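Local coordinates for metallo-beta-lactamase (Simiduia agarivorans, PDB 6MFI), which probably hydrolyses the beta-lactam ring of antibiotics as a subclass B3 metallo-beta-lactamase, with two zinc ions bound in its active site, at residues 57-60 against 65-68; 41-46 against 251-256; 232-237 against 284-289; 109-114 against 134-139; 170-175 against 179-184. One frame throughout, in Å; residues are numbered along the deposited sequence.

In the fold
Interactions 1 and 5 are antiparallel beta hairpins, one in each sheet of the alpha-beta/beta-alpha sandwich, and both rest mainly on backbone hydrogen bonds; interaction 1 is wholly buried, whereas interaction 5 lies on an outermost strand and has a polar face. Interactions 2 and 4 meet at the dinuclear zinc site: W43 touches D114, and H253 and D114 bind the same zinc ion, which carries water 1. W43 in interaction 2 is at the surface, while E111 in interaction 4 is buried against a helix. Interaction 3 joins two helices, its centre about 19 Å from the chain's centre, without a hydrogen bond. A probable hydrogen bond from A65 N to P252 O links interactions 1 and 2.

Interaction 1: residues 57-60 against 65-68; sequences YYVG and AAIL
Y57 lies in the first strand of an antiparallel beta hairpin, strands 56-58 and 67-71 of the seven-stranded sheet, and pairs with L68 through two backbone bonds. Y57 N donates to L68 O at 2.7 Å, and L68 N returns a bond to Y57 O at 2.9 Å. The Y57 ring, with L68 O near its plane at the edge, meets F98 edge-to-face, a contact that suits a flat aromatic. Y58 sits in the next, non-hydrogen-bonded pair with I67, and its side chain lies on the other face of the sheet. With CG anti to the backbone N (chi1 -178°), its ring runs along the hairpin so that CE2 comes to 3.5 Å from A65 CB, and its OH is hydrogen-bonded to T61 O. An alanine at 65 leaves room for this ring. V59 lies beyond the regular strand, yet one more backbone bond follows, V59 N to A66 O at 2.8 Å. Its CG2 lies against A66 and, like CG1, touches L68 CB at 3.9 Å; V89 and I93 of helix 85-95 also touch this branched side chain. G60 then nears the returning chain, its bare CA 3.7 Å from A66 CB.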
# COMPACT_ATOMS: atom_id res chain seq x y z
N TYR A 57 -9.62 -8.43 -1.04
CA TYR A 57 -8.83 -9.55 -0.57
C TYR A 57 -7.40 -9.12 -0.32
O TYR A 57 -6.91 -8.15 -0.91
CB TYR A 57 -8.83 -10.72 -1.57
CG TYR A 57 -10.20 -11.26 -1.91
CD1 TYR A 57 -10.99 -10.66 -2.88
CD2 TYR A 57 -10.70 -12.38 -1.26
CE1 TYR A 57 -12.24 -11.15 -3.19
CE2 TYR A 57 -11.95 -12.89 -1.56
CZ TYR A 57 -12.72 -12.27 -2.53
OH TYR A 57 -13.96 -12.77 -2.83
N TYR A 58 -6.72 -9.85 0.57
CA TYR A 58 -5.29 -9.70 0.80
C TYR A 58 -4.57 -10.78 -0.00
O TYR A 58 -4.81 -11.97 0.21
CB TYR A 58 -4.97 -9.82 2.29
CG TYR A 58 -3.50 -9.63 2.63
CD1 TYR A 58 -2.61 -10.70 2.56
CD2 TYR A 58 -3.02 -8.40 3.04
CE1 TYR A 58 -1.27 -10.53 2.87
CE2 TYR A 58 -1.69 -8.22 3.36
CZ TYR A 58 -0.82 -9.29 3.27
OH TYR A 58 0.51 -9.12 3.59
N VAL A 59 -3.70 -10.36 -0.91
CA VAL A 59 -2.98 -11.28 -1.78
C VAL A 59 -1.47 -11.10 -1.67
O VAL A 59 -0.72 -11.56 -2.52
CB VAL A 59 -3.45 -11.15 -3.24
CG1 VAL A 59 -4.89 -11.61 -3.38
CG2 VAL A 59 -3.29 -9.72 -3.73
N GLY A 60 -1.01 -10.43 -0.61
CA GLY A 60 0.40 -10.16 -0.43
C GLY A 60 1.13 -11.27 0.30
O GLY A 60 0.59 -12.36 0.54
N ALA A 65 2.18 -6.24 1.88
CA ALA A 65 0.77 -6.33 1.56
C ALA A 65 0.51 -6.06 0.09
O ALA A 65 1.20 -5.26 -0.55
CB ALA A 65 -0.04 -5.34 2.41
N ALA A 66 -0.49 -6.75 -0.45
CA ALA A 66 -1.02 -6.50 -1.78
C ALA A 66 -2.53 -6.66 -1.71
O ALA A 66 -3.02 -7.69 -1.23
CB ALA A 66 -0.42 -7.45 -2.82
N ILE A 67 -3.26 -5.65 -2.17
CA ILE A 67 -4.71 -5.58 -1.99
C ILE A 67 -5.38 -5.81 -3.34
O ILE A 67 -5.14 -5.06 -4.29
CB ILE A 67 -5.14 -4.24 -1.38
CG1 ILE A 67 -4.35 -3.96 -0.10
CG2 ILE A 67 -6.63 -4.23 -1.10
CD1 ILE A 67 -4.46 -5.06 0.94
N LEU A 68 -6.22 -6.84 -3.41
CA LEU A 68 -6.99 -7.16 -4.60
C LEU A 68 -8.45 -6.79 -4.38
O LEU A 68 -9.06 -7.22 -3.40
CB LEU A 68 -6.87 -8.65 -4.94
CG LEU A 68 -7.61 -9.13 -6.20
CD1 LEU A 68 -6.90 -8.66 -7.47
CD2 LEU A 68 -7.76 -10.64 -6.18

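Interaction 2: residues 41-46 against 251-256; sequences DAWDKP and TPHPSA. With ZN (zinc ion), chain B.
W43 and H253 bring two loops together beside the dinuclear zinc site of this metallo-beta-lactamase, in a small contact of 79 Å². The closely held part is H253. Its NE2 binds one zinc ion at 2.1 Å, and D114, H115 and water 1 share that metal, so the imidazole is fixed from its metal-binding end. Behind it, H253 O accepts from T251 OG1 at 2.5 Å and from A256 N at 2.9 Å, the two donors arriving from opposite faces of the carbonyl plane. This double grip holds the backbone that carries the ligand. Histidine suits the place because one ring nitrogen can serve the metal while the rest of the ring packs.

The looser side is W43, exposed in a type I turn from A42 to K45. Its CG is anti to the carbonyl carbon (chi1 -69°), and the indole extends toward the zinc site, where it also touches D114. The ring planes are oblique, at 48°, and no hydrogen bond crosses between the two segments, although S255 OG bonds to D39 and W40 just before the first. The indole nitrogen touches the imidazole's rim: W43 NE1 lies near the H253 ring plane, 3.6 Å from CE1.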
# COMPACT_ATOMS: atom_id res chain seq x y z
N ASP A 41 7.24 -9.95 9.32
CA ASP A 41 7.84 -11.10 8.67
C ASP A 41 8.72 -10.65 7.50
O ASP A 41 8.76 -9.47 7.13
CB ASP A 41 6.77 -12.07 8.19
CG ASP A 41 7.09 -13.51 8.53
OD1 ASP A 41 8.29 -13.86 8.58
OD2 ASP A 41 6.14 -14.29 8.75
N ALA A 42 9.42 -11.62 6.91
CA ALA A 42 10.26 -11.33 5.76
C ALA A 42 9.41 -10.85 4.59
O ALA A 42 8.27 -11.27 4.41
CB ALA A 42 11.06 -12.58 5.36
N TRP A 43 9.99 -9.95 3.79
CA TRP A 43 9.25 -9.34 2.69
C TRP A 43 8.84 -10.37 1.65
O TRP A 43 7.74 -10.30 1.09
CB TRP A 43 10.08 -8.23 2.05
CG TRP A 43 10.27 -7.03 2.91
CD1 TRP A 43 9.58 -6.71 4.05
CD2 TRP A 43 11.22 -5.97 2.71
NE1 TRP A 43 10.04 -5.53 4.57
CE2 TRP A 43 11.05 -5.05 3.77
CE3 TRP A 43 12.19 -5.72 1.75
CZ2 TRP A 43 11.82 -3.90 3.88
CZ3 TRP A 43 12.96 -4.57 1.86
CH2 TRP A 43 12.76 -3.67 2.92
N ASP A 44 9.71 -11.34 1.37
CA ASP A 44 9.48 -12.32 0.32
C ASP A 44 9.02 -13.67 0.86
O ASP A 44 9.05 -14.66 0.12
CB ASP A 44 10.74 -12.50 -0.53
CG ASP A 44 11.16 -11.21 -1.21
OD1 ASP A 44 10.28 -10.42 -1.59
OD2 ASP A 44 12.38 -11.00 -1.38
N LYS A 45 8.61 -13.74 2.12
CA LYS A 45 8.15 -15.01 2.67
C LYS A 45 6.76 -15.33 2.13
O LYS A 45 5.86 -14.48 2.21
CB LYS A 45 8.12 -14.96 4.20
CG LYS A 45 7.63 -16.25 4.83
CD LYS A 45 7.66 -16.18 6.35
CE LYS A 45 7.23 -17.50 6.97
NZ LYS A 45 8.09 -18.63 6.54
N PRO A 46 6.54 -16.52 1.57
CA PRO A 46 5.23 -16.85 1.02
C PRO A 46 4.16 -16.89 2.10
O PRO A 46 4.40 -17.34 3.22
CB PRO A 46 5.44 -18.23 0.39
CG PRO A 46 6.92 -18.34 0.19
CD PRO A 46 7.53 -17.59 1.33
N THR A 251 -2.37 -1.59 5.64
CA THR A 251 -1.05 -0.99 5.49
C THR A 251 -0.16 -1.86 4.62
O THR A 251 -0.26 -3.09 4.66
CB THR A 251 -0.38 -0.78 6.85
OG1 THR A 251 -0.41 -1.99 7.60
CG2 THR A 251 -1.09 0.32 7.63
N PRO A 252 0.72 -1.25 3.81
CA PRO A 252 1.63 -2.05 2.98
C PRO A 252 2.52 -2.98 3.80
O PRO A 252 2.83 -4.08 3.35
CB PRO A 252 2.45 -0.99 2.24
CG PRO A 252 1.58 0.22 2.24
CD PRO A 252 0.85 0.19 3.54
N HIS A 253 2.94 -2.54 4.98
CA HIS A 253 3.51 -3.45 5.96
C HIS A 253 2.40 -3.83 6.93
O HIS A 253 1.94 -2.97 7.70
CB HIS A 253 4.67 -2.79 6.71
CG HIS A 253 5.83 -2.45 5.83
ND1 HIS A 253 6.80 -3.37 5.49
CD2 HIS A 253 6.18 -1.29 5.23
CE1 HIS A 253 7.69 -2.79 4.71
NE2 HIS A 253 7.34 -1.53 4.54
N PRO A 254 1.92 -5.08 6.91
CA PRO A 254 0.72 -5.41 7.70
C PRO A 254 0.85 -5.11 9.19
O PRO A 254 -0.14 -4.72 9.82
CB PRO A 254 0.54 -6.91 7.44
CG PRO A 254 1.21 -7.14 6.12
CD PRO A 254 2.38 -6.21 6.10
N SER A 255 2.04 -5.28 9.76
CA SER A 255 2.21 -5.02 11.19
C SER A 255 2.17 -3.53 11.53
O SER A 255 2.12 -3.19 12.71
CB SER A 255 3.52 -5.63 11.68
OG SER A 255 3.48 -7.05 11.62
N ALA A 256 2.20 -2.65 10.53
CA ALA A 256 2.09 -1.22 10.81
C ALA A 256 0.73 -0.87 11.40
O ALA A 256 0.63 0.07 12.20
CB ALA A 256 2.35 -0.41 9.54
ZN ZN B . 8.18 -0.68 2.81
O HOH W 1 9.64 0.62 2.47

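Interaction 3: residues 232-237 against 284-289; sequences QAYRLG and ARLAQR
Two helices of the C-terminal part of the metallo-beta-lactamase sandwich, 228-242 and 274-291, pack here through Y234 and R235 on one and L286 on the other. The backbones stay well apart, with Y234 CA and L286 CA 9.5 Å from each other, so side chains alone bridge the gap. L286 is the wedge. Its CG stands anti to the backbone N (chi1 170°), which sends the forked end across to the opposite helix, where both methyls lie against Y234 and CD2 also meets R235.

CD2 lies over one face of the Y234 ring, 4.3 Å from the ring centroid and 11° off the normal, a CH-pi contact over the ring's centre. CD1 instead approaches the ring near its rim, 4.1 Å from Y234 CE1. The two side chains point in opposite directions and slide past one another. R235 comes to the same leucine from another side: its chain bends at chi2 and chi3 and brings NH1 to 3.4 Å from L286 CD2, oblique to the guanidinium plane.

A tyrosine suits this place by offering a broad flat face, and a leucine by setting one methyl on it and the other near its rim. Y234 also touches I282 of the same partner helix and P216 of a loop, and its side chain is about 5 Å from that of the zinc ligand H188. No hydrogen bond or salt bridge crosses between these segments. Their cohesion is therefore one of dispersion and shape, with R235 laying its guanidinium against the leucine methyl, so that part of the charged group packs on an apolar surface at the exposed edge.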
# COMPACT_ATOMS: atom_id res chain seq x y z
N GLN A 232 5.97 20.22 5.20
CA GLN A 232 4.64 20.83 5.20
C GLN A 232 3.66 19.98 4.39
O GLN A 232 2.50 19.84 4.78
CB GLN A 232 4.71 22.25 4.65
CG GLN A 232 5.57 23.19 5.49
CD GLN A 232 5.68 24.57 4.89
OE1 GLN A 232 6.32 25.46 5.46
NE2 GLN A 232 5.06 24.77 3.73
N ALA A 233 4.12 19.42 3.27
CA ALA A 233 3.29 18.49 2.52
C ALA A 233 3.14 17.17 3.28
O ALA A 233 2.09 16.52 3.19
CB ALA A 233 3.88 18.25 1.14
N TYR A 234 4.17 16.78 4.02
CA TYR A 234 4.06 15.66 4.95
C TYR A 234 2.95 15.91 5.96
O TYR A 234 2.13 15.02 6.23
CB TYR A 234 5.41 15.47 5.66
CG TYR A 234 5.68 14.08 6.22
CD1 TYR A 234 6.97 13.71 6.58
CD2 TYR A 234 4.65 13.16 6.40
CE1 TYR A 234 7.23 12.46 7.10
CE2 TYR A 234 4.91 11.90 6.92
CZ TYR A 234 6.20 11.56 7.26
OH TYR A 234 6.46 10.31 7.78
N ARG A 235 2.90 17.11 6.53
CA ARG A 235 1.84 17.45 7.48
C ARG A 235 0.48 17.49 6.80
O ARG A 235 -0.52 17.07 7.39
CB ARG A 235 2.13 18.80 8.14
CG ARG A 235 3.45 18.89 8.89
CD ARG A 235 3.40 18.15 10.22
NE ARG A 235 4.15 18.86 11.25
CZ ARG A 235 5.48 18.84 11.36
NH1 ARG A 235 6.21 18.15 10.49
NH2 ARG A 235 6.08 19.52 12.33
N LEU A 236 0.43 17.99 5.56
CA LEU A 236 -0.85 18.16 4.88
C LEU A 236 -1.52 16.82 4.60
O LEU A 236 -2.74 16.69 4.73
CB LEU A 236 -0.65 18.95 3.59
CG LEU A 236 -1.80 19.86 3.15
CD1 LEU A 236 -2.10 20.89 4.22
CD2 LEU A 236 -1.47 20.53 1.83
N GLY A 237 -0.73 15.82 4.22
CA GLY A 237 -1.30 14.50 3.97
C GLY A 237 -1.67 13.78 5.25
O GLY A 237 -2.66 13.04 5.29
N ALA A 284 3.39 11.43 15.89
CA ALA A 284 4.23 11.25 17.07
C ALA A 284 5.63 10.78 16.68
O ALA A 284 6.63 11.31 17.18
CB ALA A 284 3.59 10.26 18.04
N ARG A 285 5.72 9.80 15.78
CA ARG A 285 7.03 9.35 15.30
C ARG A 285 7.75 10.46 14.55
O ARG A 285 8.98 10.58 14.65
CB ARG A 285 6.87 8.12 14.40
CG ARG A 285 6.45 6.86 15.14
CD ARG A 285 6.29 5.70 14.17
NE ARG A 285 7.52 5.46 13.41
CZ ARG A 285 7.59 4.66 12.35
NH1 ARG A 285 6.51 4.03 11.91
NH2 ARG A 285 8.75 4.50 11.72
N LEU A 286 7.01 11.29 13.80
CA LEU A 286 7.64 12.39 13.08
C LEU A 286 8.16 13.45 14.05
O LEU A 286 9.24 14.01 13.83
CB LEU A 286 6.63 13.00 12.10
CG LEU A 286 7.02 14.32 11.43
CD1 LEU A 286 8.30 14.17 10.63
CD2 LEU A 286 5.88 14.81 10.54
N ALA A 287 7.42 13.73 15.12
CA ALA A 287 7.88 14.70 16.11
C ALA A 287 9.14 14.21 16.81
O ALA A 287 10.04 15.00 17.11
CB ALA A 287 6.77 14.98 17.12
N GLN A 288 9.23 12.90 17.08
CA GLN A 288 10.45 12.35 17.66
C GLN A 288 11.56 12.24 16.62
O GLN A 288 12.74 12.26 16.98
CB GLN A 288 10.16 10.98 18.27
CG GLN A 288 8.93 10.94 19.17
CD GLN A 288 8.58 9.54 19.63
OE1 GLN A 288 7.88 9.36 20.63
NE2 GLN A 288 9.06 8.53 18.91
N ARG A 289 11.21 12.11 15.34
CA ARG A 289 12.23 12.11 14.29
C ARG A 289 12.88 13.48 14.18
O ARG A 289 14.11 13.59 14.10
CB ARG A 289 11.62 11.69 12.96
CG ARG A 289 12.53 11.90 11.75
CD ARG A 289 13.85 11.16 11.91
NE ARG A 289 14.91 11.78 11.12
CZ ARG A 289 15.42 11.25 10.01
NH1 ARG A 289 16.39 11.88 9.36
NH2 ARG A 289 14.98 10.08 9.56

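Interaction 4: residues 109-114 against 134-139; sequences SHEHID and PAAAAV. With ZN (zinc ion), chain C; ZN (zinc ion), chain B.
E111 projects from the HxHxDH zinc-binding motif toward helix 134-142, and its side chain meets V139 at about a right angle. Its CG lies between the backbone N and the carbonyl carbon (chi1 56°), and a bend at chi2 then folds the carboxylate over the helix surface. The methylene part packs on V139, with E111 CG 3.7 Å from V139 CG2. E111 OE2 lies 3.7 Å from A136 CB; alanine's small methyl lets the acid group approach the helix. The buried carboxylate takes its hydrogen bonds elsewhere: OE1 from G191 N, while OE2 pairs with the hydroxyl of T189. Both oxygens are tied to the loop just after the zinc ligand H188.

The flanking residues turn to the metals instead. H110 NE2 and H112 ND1 bind one zinc ion at 2.2 and 2.0 Å, D114 OD2 binds the other at 2.0 Å, and water 1 bridges the two metals. H112 occupies the N-cap position of helix 113-116, and its NE2 is hydrogen-bonded to D149. The motif follows strand 103-107, and E111 packs it against a helix that follows the next strand of the same sheet, 129-132, and rests on strand 163-166 through P134 and A137.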
# COMPACT_ATOMS: atom_id res chain seq x y z
N SER A 109 1.20 2.01 -3.31
CA SER A 109 1.28 2.80 -2.10
C SER A 109 2.37 3.85 -2.25
O SER A 109 2.09 5.03 -2.45
CB SER A 109 1.54 1.91 -0.88
OG SER A 109 2.71 1.13 -1.07
N HIS A 110 3.63 3.42 -2.17
CA HIS A 110 4.76 4.29 -2.45
C HIS A 110 5.81 3.51 -3.24
O HIS A 110 5.81 2.28 -3.27
CB HIS A 110 5.36 4.90 -1.17
CG HIS A 110 5.93 3.89 -0.22
ND1 HIS A 110 5.22 3.41 0.86
CD2 HIS A 110 7.14 3.29 -0.18
CE1 HIS A 110 5.97 2.55 1.52
NE2 HIS A 110 7.14 2.46 0.91
N GLU A 111 6.71 4.26 -3.87
CA GLU A 111 7.60 3.75 -4.91
C GLU A 111 8.88 3.12 -4.37
O GLU A 111 9.95 3.31 -4.95
CB GLU A 111 7.93 4.88 -5.89
CG GLU A 111 8.55 6.11 -5.24
CD GLU A 111 7.52 7.10 -4.71
OE1 GLU A 111 7.81 8.32 -4.73
OE2 GLU A 111 6.43 6.67 -4.29
N HIS A 112 8.80 2.36 -3.29
CA HIS A 112 9.96 1.63 -2.79
C HIS A 112 9.97 0.21 -3.34
O HIS A 112 8.93 -0.35 -3.68
CB HIS A 112 9.99 1.62 -1.26
CG HIS A 112 10.59 2.84 -0.66
ND1 HIS A 112 10.74 3.00 0.70
CD2 HIS A 112 11.08 3.97 -1.23
CE1 HIS A 112 11.30 4.18 0.95
NE2 HIS A 112 11.51 4.79 -0.21
N ILE A 113 11.17 -0.37 -3.41
CA ILE A 113 11.35 -1.65 -4.10
C ILE A 113 10.57 -2.76 -3.42
O ILE A 113 10.14 -3.72 -4.07
CB ILE A 113 12.85 -1.99 -4.20
CG1 ILE A 113 13.07 -3.28 -4.99
CG2 ILE A 113 13.47 -2.10 -2.81
CD1 ILE A 113 14.51 -3.72 -5.09
N ASP A 114 10.36 -2.67 -2.10
CA ASP A 114 9.65 -3.73 -1.40
C ASP A 114 8.15 -3.71 -1.66
O ASP A 114 7.45 -4.62 -1.22
CB ASP A 114 9.91 -3.65 0.10
CG ASP A 114 9.60 -2.28 0.68
OD1 ASP A 114 9.98 -1.27 0.05
OD2 ASP A 114 8.99 -2.22 1.77
N PRO A 134 2.86 11.45 -10.10
CA PRO A 134 4.00 11.93 -10.90
C PRO A 134 5.36 11.57 -10.33
O PRO A 134 6.24 11.14 -11.09
CB PRO A 134 3.78 13.45 -10.93
CG PRO A 134 2.31 13.60 -10.81
CD PRO A 134 1.85 12.50 -9.89
N ALA A 135 5.56 11.72 -9.02
CA ALA A 135 6.85 11.38 -8.43
C ALA A 135 7.10 9.87 -8.47
O ALA A 135 8.22 9.42 -8.72
CB ALA A 135 6.94 11.90 -7.00
N ALA A 136 6.05 9.08 -8.23
CA ALA A 136 6.21 7.63 -8.30
C ALA A 136 6.42 7.17 -9.73
O ALA A 136 7.21 6.25 -9.99
CB ALA A 136 4.99 6.94 -7.68
N ALA A 137 5.72 7.79 -10.69
CA ALA A 137 5.85 7.40 -12.09
C ALA A 137 7.28 7.57 -12.59
O ALA A 137 7.73 6.78 -13.43
CB ALA A 137 4.89 8.21 -12.95
N ALA A 138 8.00 8.58 -12.09
CA ALA A 138 9.39 8.75 -12.48
C ALA A 138 10.25 7.60 -11.96
O ALA A 138 11.19 7.17 -12.64
CB ALA A 138 9.92 10.09 -11.97
N VAL A 139 9.94 7.09 -10.77
CA VAL A 139 10.70 5.97 -10.22
C VAL A 139 10.41 4.70 -11.00
O VAL A 139 11.33 3.94 -11.33
CB VAL A 139 10.40 5.81 -8.72
CG1 VAL A 139 11.15 4.60 -8.16
CG2 VAL A 139 10.79 7.07 -7.96
ZN ZN C . 9.15 2.43 1.82
ZN ZN B . 8.18 -0.68 2.81
O HOH W 1 9.64 0.62 2.47

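Interaction 5: residues 170-175 against 179-184; sequences GDQIAL and RLTAYA
Backbone hydrogen bonds between I173 and L180 lie at the middle of an antiparallel beta hairpin, strands 172-175 and 178-184, at one edge of the five-stranded sheet. I173 N donates to L180 O at 2.6 Å and L180 N to I173 O at 2.9 Å. Farther along, A182 N donates to D171 O at 3.0 Å, and G170 N reaches A182 O with a more bent geometry. G170 has a positive phi of 82°, a conformation that glycine adopts readily.

Apolar contact is confined to the face bearing I173 and L180. I173 CG2 meets L180 CD1 at 3.9 Å, and these branched side chains also pack on W195 of the next strand and on strand 103-107 of the other sheet, as suits residues between the layers.

The face bearing Q172, A174, R179 and T181 is largely polar. R179 NE approaches Q172 OE1 at 2.5 Å, suspiciously short and bent (138°), and Q172 NE2 sits beside R179 NH2, two donors, so the placement of these exposed ends is doubtful. Water 2 lies 2.7 Å from T181 OG1 and accepts a weak bond from Q172 NE2. The division of chemistry implies a hairpin whose backbone carries the pairing, with one greasy face turned to the core and a hydrated one whose polar side chains lie toward solvent at the sheet's edge.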
# COMPACT_ATOMS: atom_id res chain seq x y z
N GLY A 170 -6.73 13.44 -4.73
CA GLY A 170 -8.18 13.44 -4.85
C GLY A 170 -8.72 12.80 -6.10
O GLY A 170 -9.95 12.77 -6.28
N ASP A 171 -7.87 12.29 -6.99
CA ASP A 171 -8.34 11.68 -8.22
C ASP A 171 -9.02 10.35 -7.94
O ASP A 171 -8.67 9.63 -7.00
CB ASP A 171 -7.18 11.47 -9.19
CG ASP A 171 -6.78 12.74 -9.91
OD1 ASP A 171 -7.49 13.76 -9.75
OD2 ASP A 171 -5.76 12.73 -10.63
N GLN A 172 -10.01 10.02 -8.77
CA GLN A 172 -10.76 8.79 -8.64
C GLN A 172 -10.33 7.78 -9.70
O GLN A 172 -9.92 8.14 -10.80
CB GLN A 172 -12.26 9.05 -8.76
CG GLN A 172 -12.89 9.67 -7.53
CD GLN A 172 -14.38 9.88 -7.67
OE1 GLN A 172 -15.04 9.18 -8.43
NE2 GLN A 172 -14.92 10.84 -6.93
N ILE A 173 -10.42 6.50 -9.34
CA ILE A 173 -10.11 5.39 -10.23
C ILE A 173 -11.38 4.57 -10.39
O ILE A 173 -11.92 4.06 -9.40
CB ILE A 173 -8.96 4.53 -9.71
CG1 ILE A 173 -7.64 5.30 -9.78
CG2 ILE A 173 -8.86 3.23 -10.49
CD1 ILE A 173 -7.14 5.54 -11.18
N ALA A 174 -11.86 4.44 -11.62
CA ALA A 174 -13.11 3.76 -11.92
C ALA A 174 -12.85 2.54 -12.78
O ALA A 174 -12.08 2.61 -13.75
CB ALA A 174 -14.09 4.70 -12.63
N LEU A 175 -13.48 1.42 -12.42
CA LEU A 175 -13.37 0.18 -13.20
C LEU A 175 -14.66 -0.61 -12.95
O LEU A 175 -14.77 -1.32 -11.95
CB LEU A 175 -12.14 -0.61 -12.80
CG LEU A 175 -11.87 -1.87 -13.62
CD1 LEU A 175 -11.50 -1.52 -15.05
CD2 LEU A 175 -10.78 -2.72 -12.97
N ARG A 179 -14.64 1.78 -7.45
CA ARG A 179 -14.36 3.21 -7.37
C ARG A 179 -13.40 3.46 -6.21
O ARG A 179 -13.75 3.20 -5.05
CB ARG A 179 -15.66 4.00 -7.18
CG ARG A 179 -15.46 5.45 -6.79
CD ARG A 179 -16.48 6.34 -7.48
NE ARG A 179 -16.47 7.70 -6.94
CZ ARG A 179 -17.45 8.22 -6.21
NH1 ARG A 179 -18.52 7.49 -5.93
NH2 ARG A 179 -17.35 9.46 -5.76
N LEU A 180 -12.21 3.95 -6.52
CA LEU A 180 -11.19 4.26 -5.54
C LEU A 180 -10.78 5.72 -5.67
O LEU A 180 -10.75 6.28 -6.77
CB LEU A 180 -9.95 3.37 -5.70
CG LEU A 180 -10.14 1.86 -5.85
CD1 LEU A 180 -10.22 1.45 -7.31
CD2 LEU A 180 -9.01 1.13 -5.14
N THR A 181 -10.46 6.34 -4.53
CA THR A 181 -9.97 7.71 -4.49
C THR A 181 -8.61 7.73 -3.82
O THR A 181 -8.42 7.11 -2.76
CB THR A 181 -10.94 8.63 -3.74
OG1 THR A 181 -12.24 8.56 -4.35
CG2 THR A 181 -10.45 10.07 -3.78
N ALA A 182 -7.65 8.42 -4.44
CA ALA A 182 -6.30 8.52 -3.91
C ALA A 182 -6.10 9.83 -3.17
O ALA A 182 -6.77 10.83 -3.44
CB ALA A 182 -5.26 8.40 -5.03
N TYR A 183 -5.18 9.81 -2.21
CA TYR A 183 -4.81 11.00 -1.45
C TYR A 183 -3.29 11.05 -1.36
O TYR A 183 -2.67 10.12 -0.85
CB TYR A 183 -5.44 10.98 -0.06
CG TYR A 183 -6.95 10.90 -0.07
CD1 TYR A 183 -7.72 12.04 -0.17
CD2 TYR A 183 -7.60 9.67 0.01
CE1 TYR A 183 -9.10 11.97 -0.19
CE2 TYR A 183 -8.97 9.59 -0.01
CZ TYR A 183 -9.72 10.74 -0.11
OH TYR A 183 -11.10 10.67 -0.13
N ALA A 184 -2.71 12.13 -1.87
CA ALA A 184 -1.26 12.31 -1.84
C ALA A 184 -0.81 12.46 -0.39
O ALA A 184 -1.06 13.49 0.24
CB ALA A 184 -0.86 13.51 -2.68
O HOH W 2 -13.65 10.83 -4.25